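Local coordinates for protein RNA-directed RNA polymerase (Infectious pancreatic necrosis virus, PDB 3ZED) that catalyses the template-directed synthesis of RNA from ribonucleoside triphosphates as the viral RNA polymerase, and probably also occurs covalently linked to the genomic RNA, at residues 175-180 with 403-408; 185-190 with 409-414; 192-197 with 415-420; 484-489 with 511-516. All blocks are in the same frame, centred on the assembly; numbering follows the deposited sequence.

In the fold
Along the chain, helix 164-179 comes first. Its C-terminal end meets the loop after strand 397-403 in interaction 1. Residues 185-190 and 192-197 follow, and they meet 409-414 and 415-420 in interactions 2 and 3. The first halves run in the same chain order as their partners, so these three long loops cross and none encloses another. Interactions 2 and 3 both use helix 412-426. Interaction 4 is a short closure made afterwards, between helix 476-493 and the turn leading into strand 515-521. Interactions 1, 2 and 4 share one potassium ion. These three tie strands 397-403 and 515-521 to the surrounding helices, all in the palm domain.

Interaction 1. Residues 175-180 with 403-408; sequences KGVATG and LEKGEA. With K (potassium ion), chain K.
V177 packs the last turn of helix 164-179 against the loop that follows strand 397-403. Its two methyls divide the work. CG1 lies anti to the backbone N (chi1 166°). It touches the backbone O of E404 at 3.6 Å and the CB of A408 at 3.7 Å. Next to this, the A178 methyl CB presses on the carbonyl O of A408 at 3.3 Å. That oxygen also accepts a hydrogen bond from N184. V177, A178 and A408 are all buried, and this inner part is close-fitting.

V177 CG2 leads toward the outer side. It rests on the aliphatic part of K405, 3.8 Å from its CD. The carboxylate carbon CD of E404 lies 4.0 Å from the same V177 CG2. Here the contact is looser. The K405 NZ to E404 OE2 salt bridge is long, at 3.6 Å, and both residues are partly exposed. E404 has firmer partners: its OE1 pairs with R181 and accepts a hydrogen bond from N514. On the exposed flank of the helix, T179 OG1 bonds back to K175 O at 2.8 Å, from well above the carbonyl plane. The T179 N uses the same oxygen.

The helix end also points a carbonyl at the metal. V177 O binds potassium at 2.7 Å, so packing and metal binding meet at one residue. N182, N184, N409, G512 and N514 supply the other five oxygens. All six are neutral carbonyl or amide oxygens, which suits a large monovalent cation.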
loop_
_atom_site.group_PDB
_atom_site.type_symbol
_atom_site.label_atom_id
_atom_site.label_comp_id
_atom_site.label_asym_id
_atom_site.label_seq_id
_atom_site.Cartn_x
_atom_site.Cartn_y
_atom_site.Cartn_z
ATOM N N LYS B 175 0.462 -14.478 12.817
ATOM C CA LYS B 175 0.261 -15.925 12.732
ATOM C C LYS B 175 -1.128 -16.294 13.283
ATOM O O LYS B 175 -1.798 -17.144 12.705
ATOM C CB LYS B 175 1.382 -16.677 13.480
ATOM C CG LYS B 175 1.182 -18.191 13.521
ATOM C CD LYS B 175 2.321 -18.908 14.222
ATOM C CE LYS B 175 2.090 -20.404 14.307
ATOM N NZ LYS B 175 1.256 -20.758 15.481
ATOM N N GLY B 176 -1.537 -15.650 14.377
ATOM C CA GLY B 176 -2.843 -15.837 15.003
ATOM C C GLY B 176 -4.002 -15.521 14.076
ATOM O O GLY B 176 -4.969 -16.286 14.018
ATOM N N VAL B 177 -3.896 -14.415 13.306
ATOM C CA VAL B 177 -4.912 -14.024 12.297
ATOM C C VAL B 177 -4.923 -15.064 11.136
ATOM O O VAL B 177 -5.992 -15.520 10.719
ATOM C CB VAL B 177 -4.716 -12.555 11.780
ATOM C CG1 VAL B 177 -5.530 -12.284 10.516
ATOM C CG2 VAL B 177 -5.060 -11.536 12.861
ATOM N N ALA B 178 -3.736 -15.480 10.672
ATOM C CA ALA B 178 -3.594 -16.436 9.576
ATOM C C ALA B 178 -4.032 -17.858 9.922
ATOM O O ALA B 178 -4.567 -18.537 9.040
ATOM C CB ALA B 178 -2.147 -16.474 9.094
ATOM N N THR B 179 -3.738 -18.350 11.154
ATOM C CA THR B 179 -3.938 -19.769 11.484
ATOM C C THR B 179 -4.726 -20.051 12.785
ATOM O O THR B 179 -4.978 -21.216 13.084
ATOM C CB THR B 179 -2.541 -20.463 11.613
ATOM O OG1 THR B 179 -1.870 -19.948 12.767
ATOM C CG2 THR B 179 -1.645 -20.272 10.378
ATOM N N GLY B 180 -5.074 -19.019 13.539
ATOM C CA GLY B 180 -5.719 -19.181 14.842
ATOM C C GLY B 180 -7.208 -19.416 14.864
ATOM O O GLY B 180 -7.673 -20.422 14.355
ATOM N N LEU B 403 -10.279 -4.820 7.841
ATOM C CA LEU B 403 -9.781 -6.183 7.961
ATOM C C LEU B 403 -8.868 -6.211 9.164
ATOM O O LEU B 403 -8.199 -5.210 9.451
ATOM C CB LEU B 403 -9.043 -6.650 6.693
ATOM C CG LEU B 403 -9.798 -6.560 5.354
ATOM C CD1 LEU B 403 -8.970 -7.165 4.240
ATOM C CD2 LEU B 403 -11.206 -7.177 5.436
ATOM N N GLU B 404 -8.915 -7.296 9.932
ATOM C CA GLU B 404 -8.086 -7.364 11.116
ATOM C C GLU B 404 -6.693 -7.758 10.675
ATOM O O GLU B 404 -6.517 -8.858 10.167
ATOM C CB GLU B 404 -8.677 -8.337 12.152
ATOM C CG GLU B 404 -7.770 -8.548 13.352
ATOM C CD GLU B 404 -8.222 -9.553 14.394
ATOM O OE1 GLU B 404 -8.952 -10.508 14.043
ATOM O OE2 GLU B 404 -7.805 -9.402 15.564
ATOM N N LYS B 405 -5.718 -6.836 10.843
ATOM C CA LYS B 405 -4.306 -7.025 10.478
ATOM C C LYS B 405 -4.271 -7.578 9.070
ATOM O O LYS B 405 -3.714 -8.654 8.856
ATOM C CB LYS B 405 -3.600 -7.969 11.492
ATOM C CG LYS B 405 -3.497 -7.367 12.885
ATOM C CD LYS B 405 -3.128 -8.391 13.938
ATOM C CE LYS B 405 -3.184 -7.784 15.316
ATOM N NZ LYS B 405 -4.542 -7.887 15.922
ATOM N N GLY B 406 -4.986 -6.884 8.171
ATOM C CA GLY B 406 -5.255 -7.234 6.774
ATOM C C GLY B 406 -4.382 -8.267 6.089
ATOM O O GLY B 406 -4.852 -9.355 5.743
ATOM N N GLU B 407 -3.109 -7.894 5.859
ATOM C CA GLU B 407 -2.041 -8.650 5.189
ATOM C C GLU B 407 -1.932 -10.125 5.645
ATOM O O GLU B 407 -1.664 -10.996 4.817
ATOM C CB GLU B 407 -0.685 -7.951 5.419
ATOM C CG GLU B 407 -0.506 -6.651 4.639
ATOM C CD GLU B 407 -0.947 -5.363 5.319
ATOM O OE1 GLU B 407 -1.922 -5.395 6.102
ATOM O OE2 GLU B 407 -0.319 -4.311 5.059
ATOM N N ALA B 408 -2.164 -10.401 6.945
ATOM C CA ALA B 408 -2.073 -11.748 7.545
ATOM C C ALA B 408 -3.152 -12.703 7.017
ATOM O O ALA B 408 -2.975 -13.922 7.119
ATOM C CB ALA B 408 -2.163 -11.652 9.073
HETATM K K K K . -7.854 -15.224 8.758
#

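Interaction 2. Residues 185-190 with 409-414; sequences KTPKTV and NCTPQH. With K (potassium ion), chain K.
Q413 lays its bent side chain along the T186 methyl CG2. Its CB touches T186 CG2 at 3.8 Å and also faces P187 CD. The chain then bends at CG (chi2 75°), and CG and CD both stay against the same methyl. At the tip, OE1 comes within 3.3 Å of T186 CG2. This is van der Waals contact, with no hydrogen bond between the segments.

H414 also packs on P187. The proline CD sits over the centre of the imidazole face, 4.0 Å from the ring centroid and 9° off its normal, a CH-pi contact. H414 CE1 lies 3.1 Å from K185 O. A water joins the two residues: it donates to K185 O at 3.0 Å and lies in the ring plane at H414 NE2, 2.8 Å away. A second water links K185 N to N409 O. N409 itself turns its OD1 to the potassium ion.

Helix 412-426 begins here with a capping box. T411 OG1 accepts from H414 N, and T411 N donates in return to H414 ND1 at 3.0 Å, the reciprocal pairing that defines this helix N-terminal motif.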
loop_
_atom_site.group_PDB
_atom_site.type_symbol
_atom_site.label_atom_id
_atom_site.label_comp_id
_atom_site.label_asym_id
_atom_site.label_seq_id
_atom_site.Cartn_x
_atom_site.Cartn_y
_atom_site.Cartn_z
ATOM N N LYS B 185 -8.523 -18.743 4.205
ATOM C CA LYS B 185 -9.120 -19.588 3.167
ATOM C C LYS B 185 -8.757 -19.047 1.806
ATOM O O LYS B 185 -8.778 -17.838 1.590
ATOM C CB LYS B 185 -10.644 -19.672 3.310
ATOM C CG LYS B 185 -11.104 -20.457 4.523
ATOM C CD LYS B 185 -12.589 -20.416 4.673
ATOM C CE LYS B 185 -12.989 -21.310 5.831
ATOM N NZ LYS B 185 -14.448 -21.490 5.872
ATOM N N THR B 186 -8.437 -19.926 0.882
ATOM C CA THR B 186 -8.163 -19.509 -0.489
ATOM C C THR B 186 -9.505 -19.102 -1.126
ATOM O O THR B 186 -10.541 -19.647 -0.715
ATOM C CB THR B 186 -7.510 -20.665 -1.289
ATOM O OG1 THR B 186 -8.433 -21.764 -1.371
ATOM C CG2 THR B 186 -6.181 -21.115 -0.696
ATOM N N PRO B 187 -9.523 -18.246 -2.173
ATOM C CA PRO B 187 -10.802 -17.970 -2.870
ATOM C C PRO B 187 -11.556 -19.246 -3.309
ATOM O O PRO B 187 -12.789 -19.278 -3.227
ATOM C CB PRO B 187 -10.355 -17.168 -4.089
ATOM C CG PRO B 187 -9.101 -16.472 -3.632
ATOM C CD PRO B 187 -8.402 -17.492 -2.780
ATOM N N LYS B 188 -10.813 -20.310 -3.735
ATOM C CA LYS B 188 -11.404 -21.585 -4.150
ATOM C C LYS B 188 -12.200 -22.222 -2.982
ATOM O O LYS B 188 -13.335 -22.642 -3.200
ATOM C CB LYS B 188 -10.332 -22.554 -4.696
ATOM C CG LYS B 188 -10.886 -23.912 -5.111
ATOM C CD LYS B 188 -9.790 -24.866 -5.553
ATOM C CE LYS B 188 -10.300 -26.260 -5.844
ATOM N NZ LYS B 188 -9.197 -27.253 -5.957
ATOM N N THR B 189 -11.620 -22.254 -1.755
ATOM C CA THR B 189 -12.252 -22.809 -0.542
ATOM C C THR B 189 -13.551 -22.035 -0.226
ATOM O O THR B 189 -14.539 -22.661 0.144
ATOM C CB THR B 189 -11.246 -22.797 0.641
ATOM O OG1 THR B 189 -10.168 -23.673 0.324
ATOM C CG2 THR B 189 -11.853 -23.240 1.980
ATOM N N VAL B 190 -13.553 -20.693 -0.400
ATOM C CA VAL B 190 -14.721 -19.824 -0.169
ATOM C C VAL B 190 -15.818 -20.136 -1.235
ATOM O O VAL B 190 -17.010 -20.068 -0.925
ATOM C CB VAL B 190 -14.331 -18.319 -0.115
ATOM C CG1 VAL B 190 -15.547 -17.425 0.158
ATOM C CG2 VAL B 190 -13.249 -18.073 0.935
ATOM N N ASN B 409 -4.262 -12.168 6.461
ATOM C CA ASN B 409 -5.387 -12.957 5.903
ATOM C C ASN B 409 -5.116 -13.417 4.455
ATOM O O ASN B 409 -5.869 -14.224 3.899
ATOM C CB ASN B 409 -6.674 -12.135 5.922
ATOM C CG ASN B 409 -7.153 -11.773 7.303
ATOM O OD1 ASN B 409 -7.798 -12.557 7.999
ATOM N ND2 ASN B 409 -6.889 -10.562 7.715
ATOM N N CYS B 410 -4.073 -12.863 3.833
ATOM C CA CYS B 410 -3.747 -13.152 2.442
ATOM C C CYS B 410 -3.101 -14.520 2.246
ATOM O O CYS B 410 -2.171 -14.889 2.960
ATOM C CB CYS B 410 -2.869 -12.048 1.873
ATOM S SG CYS B 410 -2.791 -12.021 0.069
ATOM N N THR B 411 -3.633 -15.285 1.281
ATOM C CA THR B 411 -3.067 -16.556 0.851
ATOM C C THR B 411 -2.328 -16.296 -0.473
ATOM O O THR B 411 -2.718 -15.362 -1.192
ATOM C CB THR B 411 -4.132 -17.664 0.668
ATOM O OG1 THR B 411 -4.935 -17.353 -0.471
ATOM C CG2 THR B 411 -4.984 -17.902 1.916
ATOM N N PRO B 412 -1.328 -17.126 -0.881
ATOM C CA PRO B 412 -0.707 -16.913 -2.202
ATOM C C PRO B 412 -1.763 -16.923 -3.321
ATOM O O PRO B 412 -1.620 -16.189 -4.298
ATOM C CB PRO B 412 0.277 -18.081 -2.319
ATOM C CG PRO B 412 0.600 -18.437 -0.878
ATOM C CD PRO B 412 -0.718 -18.274 -0.175
ATOM N N GLN B 413 -2.872 -17.674 -3.116
ATOM C CA GLN B 413 -3.995 -17.815 -4.046
ATOM C C GLN B 413 -4.786 -16.516 -4.215
ATOM O O GLN B 413 -5.322 -16.292 -5.297
ATOM C CB GLN B 413 -4.924 -18.969 -3.632
ATOM C CG GLN B 413 -4.312 -20.377 -3.923
ATOM C CD GLN B 413 -3.212 -20.779 -2.941
ATOM O OE1 GLN B 413 -3.144 -20.291 -1.798
ATOM N NE2 GLN B 413 -2.300 -21.637 -3.370
ATOM N N HIS B 414 -4.842 -15.655 -3.184
ATOM C CA HIS B 414 -5.477 -14.333 -3.308
ATOM C C HIS B 414 -4.673 -13.476 -4.289
ATOM O O HIS B 414 -5.251 -12.853 -5.180
ATOM C CB HIS B 414 -5.567 -13.621 -1.956
ATOM C CG HIS B 414 -6.647 -14.128 -1.063
ATOM N ND1 HIS B 414 -6.354 -14.940 0.019
ATOM C CD2 HIS B 414 -7.983 -13.895 -1.095
ATOM C CE1 HIS B 414 -7.519 -15.185 0.609
ATOM N NE2 HIS B 414 -8.528 -14.575 -0.024
HETATM K K K K . -7.854 -15.224 8.758
HETATM O O HOH W 1 -8.190 -15.676 4.172
HETATM O O HOH W 2 -10.836 -15.758 1.059
#

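Interaction 3. Residues 192-197 with 415-420; sequences YTNEQL and MQAMMY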
loop_
_atom_site.group_PDB
_atom_site.type_symbol
_atom_site.label_atom_id
_atom_site.label_comp_id
_atom_site.label_asym_id
_atom_site.label_seq_id
_atom_site.Cartn_x
_atom_site.Cartn_y
_atom_site.Cartn_z
ATOM N N TYR B 192 -15.104 -19.347 -4.997
ATOM C CA TYR B 192 -14.927 -18.524 -6.194
ATOM C C TYR B 192 -13.841 -19.042 -7.114
ATOM O O TYR B 192 -12.755 -19.399 -6.654
ATOM C CB TYR B 192 -14.579 -17.066 -5.835
ATOM C CG TYR B 192 -15.641 -16.324 -5.056
ATOM C CD1 TYR B 192 -16.638 -15.601 -5.712
ATOM C CD2 TYR B 192 -15.620 -16.296 -3.667
ATOM C CE1 TYR B 192 -17.618 -14.915 -5.003
ATOM C CE2 TYR B 192 -16.601 -15.618 -2.945
ATOM C CZ TYR B 192 -17.589 -14.920 -3.619
ATOM O OH TYR B 192 -18.550 -14.247 -2.913
ATOM N N THR B 193 -14.112 -19.027 -8.430
ATOM C CA THR B 193 -13.102 -19.329 -9.441
ATOM C C THR B 193 -12.339 -18.000 -9.694
ATOM O O THR B 193 -12.795 -16.955 -9.228
ATOM C CB THR B 193 -13.732 -19.887 -10.730
ATOM O OG1 THR B 193 -14.545 -18.873 -11.322
ATOM C CG2 THR B 193 -14.536 -21.187 -10.523
ATOM N N ASN B 194 -11.233 -18.026 -10.464
ATOM C CA ASN B 194 -10.483 -16.818 -10.808
ATOM C C ASN B 194 -11.357 -15.863 -11.615
ATOM O O ASN B 194 -11.347 -14.663 -11.352
ATOM C CB ASN B 194 -9.225 -17.162 -11.589
ATOM C CG ASN B 194 -8.097 -17.703 -10.750
ATOM O OD1 ASN B 194 -7.893 -17.307 -9.605
ATOM N ND2 ASN B 194 -7.318 -18.603 -11.319
ATOM N N GLU B 195 -12.156 -16.406 -12.547
ATOM C CA GLU B 195 -13.042 -15.620 -13.413
ATOM C C GLU B 195 -14.183 -14.972 -12.625
ATOM O O GLU B 195 -14.499 -13.815 -12.886
ATOM C CB GLU B 195 -13.577 -16.471 -14.588
ATOM C CG GLU B 195 -14.375 -15.695 -15.628
ATOM C CD GLU B 195 -13.721 -14.507 -16.315
ATOM O OE1 GLU B 195 -12.471 -14.404 -16.316
ATOM O OE2 GLU B 195 -14.475 -13.687 -16.887
ATOM N N GLN B 196 -14.764 -15.681 -11.645
ATOM C CA GLN B 196 -15.827 -15.115 -10.799
ATOM C C GLN B 196 -15.292 -13.933 -9.981
ATOM O O GLN B 196 -15.971 -12.906 -9.887
ATOM C CB GLN B 196 -16.437 -16.178 -9.892
ATOM C CG GLN B 196 -17.389 -17.103 -10.638
ATOM C CD GLN B 196 -17.868 -18.265 -9.807
ATOM O OE1 GLN B 196 -17.196 -18.724 -8.869
ATOM N NE2 GLN B 196 -19.031 -18.790 -10.170
ATOM N N LEU B 197 -14.060 -14.052 -9.449
ATOM C CA LEU B 197 -13.412 -12.959 -8.721
ATOM C C LEU B 197 -13.126 -11.770 -9.636
ATOM O O LEU B 197 -13.358 -10.630 -9.230
ATOM C CB LEU B 197 -12.117 -13.411 -8.059
ATOM C CG LEU B 197 -12.257 -14.179 -6.758
ATOM C CD1 LEU B 197 -10.910 -14.462 -6.209
ATOM C CD2 LEU B 197 -13.056 -13.391 -5.718
ATOM N N MET B 415 -3.327 -13.477 -4.144
ATOM C CA MET B 415 -2.463 -12.706 -5.041
ATOM C C MET B 415 -2.504 -13.281 -6.457
ATOM O O MET B 415 -2.466 -12.520 -7.420
ATOM C CB MET B 415 -1.023 -12.658 -4.517
ATOM C CG MET B 415 -0.110 -11.854 -5.405
ATOM S SD MET B 415 1.397 -11.410 -4.569
ATOM C CE MET B 415 2.308 -10.787 -5.951
ATOM N N GLN B 416 -2.590 -14.621 -6.576
ATOM C CA GLN B 416 -2.681 -15.292 -7.862
ATOM C C GLN B 416 -3.955 -14.846 -8.611
ATOM O O GLN B 416 -3.891 -14.617 -9.817
ATOM C CB GLN B 416 -2.662 -16.805 -7.664
ATOM C CG GLN B 416 -2.494 -17.574 -8.967
ATOM C CD GLN B 416 -2.358 -19.032 -8.694
ATOM O OE1 GLN B 416 -3.229 -19.649 -8.074
ATOM N NE2 GLN B 416 -1.261 -19.607 -9.141
ATOM N N ALA B 417 -5.096 -14.719 -7.894
ATOM C CA ALA B 417 -6.374 -14.247 -8.459
ATOM C C ALA B 417 -6.250 -12.773 -8.910
ATOM O O ALA B 417 -6.794 -12.404 -9.954
ATOM C CB ALA B 417 -7.500 -14.409 -7.447
ATOM N N MET B 418 -5.491 -11.953 -8.159
ATOM C CA MET B 418 -5.237 -10.551 -8.546
ATOM C C MET B 418 -4.383 -10.537 -9.839
ATOM O O MET B 418 -4.668 -9.751 -10.747
ATOM C CB MET B 418 -4.558 -9.771 -7.411
ATOM C CG MET B 418 -4.164 -8.322 -7.792
ATOM S SD MET B 418 -5.504 -7.320 -8.516
ATOM C CE MET B 418 -6.711 -7.304 -7.142
ATOM N N MET B 419 -3.362 -11.419 -9.919
ATOM C CA MET B 419 -2.497 -11.566 -11.107
ATOM C C MET B 419 -3.330 -11.976 -12.323
ATOM O O MET B 419 -3.106 -11.460 -13.424
ATOM C CB MET B 419 -1.363 -12.592 -10.857
ATOM C CG MET B 419 -0.214 -12.021 -10.052
ATOM S SD MET B 419 0.633 -10.672 -10.907
ATOM C CE MET B 419 2.230 -10.720 -10.079
ATOM N N TYR B 420 -4.316 -12.880 -12.110
ATOM C CA TYR B 420 -5.241 -13.308 -13.158
ATOM C C TYR B 420 -6.016 -12.083 -13.691
ATOM O O TYR B 420 -6.095 -11.886 -14.896
ATOM C CB TYR B 420 -6.198 -14.385 -12.612
ATOM C CG TYR B 420 -7.269 -14.793 -13.598
ATOM C CD1 TYR B 420 -7.040 -15.806 -14.528
ATOM C CD2 TYR B 420 -8.514 -14.164 -13.608
ATOM C CE1 TYR B 420 -8.007 -16.160 -15.464
ATOM C CE2 TYR B 420 -9.488 -14.508 -14.543
ATOM C CZ TYR B 420 -9.233 -15.516 -15.462
ATOM O OH TYR B 420 -10.193 -15.875 -16.379
HETATM O O HOH W 3 -9.732 -12.606 -10.530
#
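N194 lays its CB over the centre of the Y420 ring, a CH-pi contact of 3.7 Å from that atom to the ring centroid. The amide of N194 is turned only 22° from the ring plane. The contact packs the first turn of helix 194-204 against the middle of helix 412-426, both in the palm domain of the polymerase. A capping box starts the first of these helices: T193 OG1 accepts from Q196 N, and Q196 OE1 accepts from T193 N at 3.1 Å.

Y420 reaches across because its ring is directed away from its own backbone N (chi1 175°). Its hydroxyl OH donates to E195 OE1 at 2.7 Å. The oxygen is met on its anti side and lies near the ring plane, at the edge. The carboxylate stands steeply to the ring, with the planes 78° apart. The other oxygen, E195 OE2, pairs with R425, so the carboxylate is held from two directions. The N194 amide nitrogen is bound to D730.

The N194 and A417 CA atoms are 5.4 Å apart, consistent with the small A417 side chain. A417 CB meets N194 OD1 at 3.6 Å. L197 CD1 touches the same A417 CB, also at 3.6 Å. W726 and L729 of helix 724-732 cover Y420. One water bridges the backbones, donating to N194 O at 2.7 Å and to A417 O at 3.0 Å.

Interaction 4. Residues 484-489 with 511-516; sequences STIVVA and TGINFK. With K (potassium ion), chain K.
The backbones of helix 476-493 and the 511-516 turn come closest at V487 and T511, whose CA atoms are 6.6 Å apart. Between them lies an apolar layer. I486 CG2 packs on the T511 methyl CG2 at 3.8 Å, and the two side chains run antiparallel alongside one another. The same I486 CG2 reaches I513 CD1 at 4.0 Å, where one side chain lies across the other. V487 spreads its methyls over two partners. Its CG2 rests on I513 CG2 at 3.9 Å. Its CG1, anti to the backbone N (chi1 171°), approaches F515 CE2 at 3.9 Å, obliquely to the ring.

The backbone of the turn is held by polar contacts. T511 OG1 accepts from the backbone N of I513 at 3.2 Å, an ST turn, and is also bonded to L507 O. G512 has a positive phi of 75° where the chain leaves helix 507-511. Its carbonyl O binds potassium at 2.6 Å. N514 points its CB away from helix 476-493, and its OD1 binds the same ion at 2.8 Å.

T511, I513 and F515 thus face the helix, while G512 and N514 face the metal. Chemically, the turn is two-sided: alternate residues pack on an apolar helix face and contribute two of the six oxygens of the potassium site.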
loop_
_atom_site.group_PDB
_atom_site.type_symbol
_atom_site.label_atom_id
_atom_site.label_comp_id
_atom_site.label_asym_id
_atom_site.label_seq_id
_atom_site.Cartn_x
_atom_site.Cartn_y
_atom_site.Cartn_z
ATOM N N SER B 484 -11.147 -7.518 0.695
ATOM C CA SER B 484 -12.324 -6.716 1.061
ATOM C C SER B 484 -13.464 -6.937 0.072
ATOM O O SER B 484 -14.617 -6.986 0.490
ATOM C CB SER B 484 -11.975 -5.235 1.132
ATOM O OG SER B 484 -11.093 -5.000 2.212
ATOM N N THR B 485 -13.135 -7.123 -1.222
ATOM C CA THR B 485 -14.095 -7.423 -2.302
ATOM C C THR B 485 -14.861 -8.731 -1.989
ATOM O O THR B 485 -16.078 -8.794 -2.185
ATOM C CB THR B 485 -13.352 -7.476 -3.655
ATOM O OG1 THR B 485 -12.953 -6.146 -3.978
ATOM C CG2 THR B 485 -14.198 -8.063 -4.787
ATOM N N ILE B 486 -14.132 -9.754 -1.490
ATOM C CA ILE B 486 -14.684 -11.054 -1.116
ATOM C C ILE B 486 -15.663 -10.876 0.063
ATOM O O ILE B 486 -16.779 -11.406 0.014
ATOM C CB ILE B 486 -13.552 -12.082 -0.803
ATOM C CG1 ILE B 486 -12.769 -12.436 -2.087
ATOM C CG2 ILE B 486 -14.118 -13.340 -0.078
ATOM C CD1 ILE B 486 -11.474 -13.278 -1.907
ATOM N N VAL B 487 -15.251 -10.110 1.100
ATOM C CA VAL B 487 -16.081 -9.843 2.274
ATOM C C VAL B 487 -17.379 -9.105 1.826
ATOM O O VAL B 487 -18.474 -9.510 2.220
ATOM C CB VAL B 487 -15.291 -9.073 3.386
ATOM C CG1 VAL B 487 -16.210 -8.603 4.517
ATOM C CG2 VAL B 487 -14.149 -9.920 3.947
ATOM N N VAL B 488 -17.246 -8.088 0.954
ATOM C CA VAL B 488 -18.379 -7.287 0.445
ATOM C C VAL B 488 -19.299 -8.162 -0.428
ATOM O O VAL B 488 -20.509 -8.121 -0.222
ATOM C CB VAL B 488 -17.916 -5.991 -0.285
ATOM C CG1 VAL B 488 -19.069 -5.305 -1.016
ATOM C CG2 VAL B 488 -17.265 -5.028 0.699
ATOM N N ALA B 489 -18.737 -8.980 -1.346
ATOM C CA ALA B 489 -19.525 -9.896 -2.186
ATOM C C ALA B 489 -20.363 -10.864 -1.325
ATOM O O ALA B 489 -21.515 -11.143 -1.657
ATOM C CB ALA B 489 -18.610 -10.681 -3.108
ATOM N N THR B 511 -15.458 -16.497 4.860
ATOM C CA THR B 511 -14.404 -15.996 3.965
ATOM C C THR B 511 -12.954 -16.343 4.395
ATOM O O THR B 511 -12.033 -16.199 3.588
ATOM C CB THR B 511 -14.520 -14.455 3.834
ATOM O OG1 THR B 511 -14.306 -13.852 5.114
ATOM C CG2 THR B 511 -15.853 -13.997 3.249
ATOM N N GLY B 512 -12.751 -16.706 5.663
ATOM C CA GLY B 512 -11.421 -16.964 6.222
ATOM C C GLY B 512 -10.680 -15.654 6.467
ATOM O O GLY B 512 -9.470 -15.655 6.725
ATOM N N ILE B 513 -11.420 -14.511 6.376
ATOM C CA ILE B 513 -10.882 -13.159 6.508
ATOM C C ILE B 513 -11.431 -12.532 7.791
ATOM O O ILE B 513 -12.644 -12.385 7.943
ATOM C CB ILE B 513 -11.182 -12.300 5.234
ATOM C CG1 ILE B 513 -10.565 -12.945 3.976
ATOM C CG2 ILE B 513 -10.648 -10.857 5.397
ATOM C CD1 ILE B 513 -11.212 -12.533 2.618
ATOM N N ASN B 514 -10.528 -12.180 8.716
ATOM C CA ASN B 514 -10.860 -11.515 9.977
ATOM C C ASN B 514 -11.119 -10.050 9.725
ATOM O O ASN B 514 -10.398 -9.419 8.953
ATOM C CB ASN B 514 -9.713 -11.660 10.992
ATOM C CG ASN B 514 -9.363 -13.060 11.405
ATOM O OD1 ASN B 514 -9.502 -14.009 10.647
ATOM N ND2 ASN B 514 -8.842 -13.213 12.598
ATOM N N PHE B 515 -12.107 -9.487 10.402
ATOM C CA PHE B 515 -12.398 -8.060 10.264
ATOM C C PHE B 515 -13.073 -7.578 11.513
ATOM O O PHE B 515 -13.600 -8.383 12.292
ATOM C CB PHE B 515 -13.292 -7.781 9.027
ATOM C CG PHE B 515 -14.572 -8.596 8.945
ATOM C CD1 PHE B 515 -15.665 -8.292 9.751
ATOM C CD2 PHE B 515 -14.691 -9.648 8.044
ATOM C CE1 PHE B 515 -16.832 -9.066 9.695
ATOM C CE2 PHE B 515 -15.870 -10.395 7.960
ATOM C CZ PHE B 515 -16.934 -10.101 8.784
ATOM N N LYS B 516 -13.106 -6.263 11.702
ATOM C CA LYS B 516 -13.832 -5.696 12.833
ATOM C C LYS B 516 -14.450 -4.380 12.466
ATOM O O LYS B 516 -13.959 -3.657 11.595
ATOM C CB LYS B 516 -13.029 -5.594 14.143
ATOM C CG LYS B 516 -11.610 -5.066 14.091
ATOM C CD LYS B 516 -10.986 -5.178 15.493
ATOM C CE LYS B 516 -9.474 -5.179 15.488
ATOM N NZ LYS B 516 -8.910 -3.874 15.929
HETATM K K K K . -7.854 -15.224 8.758
#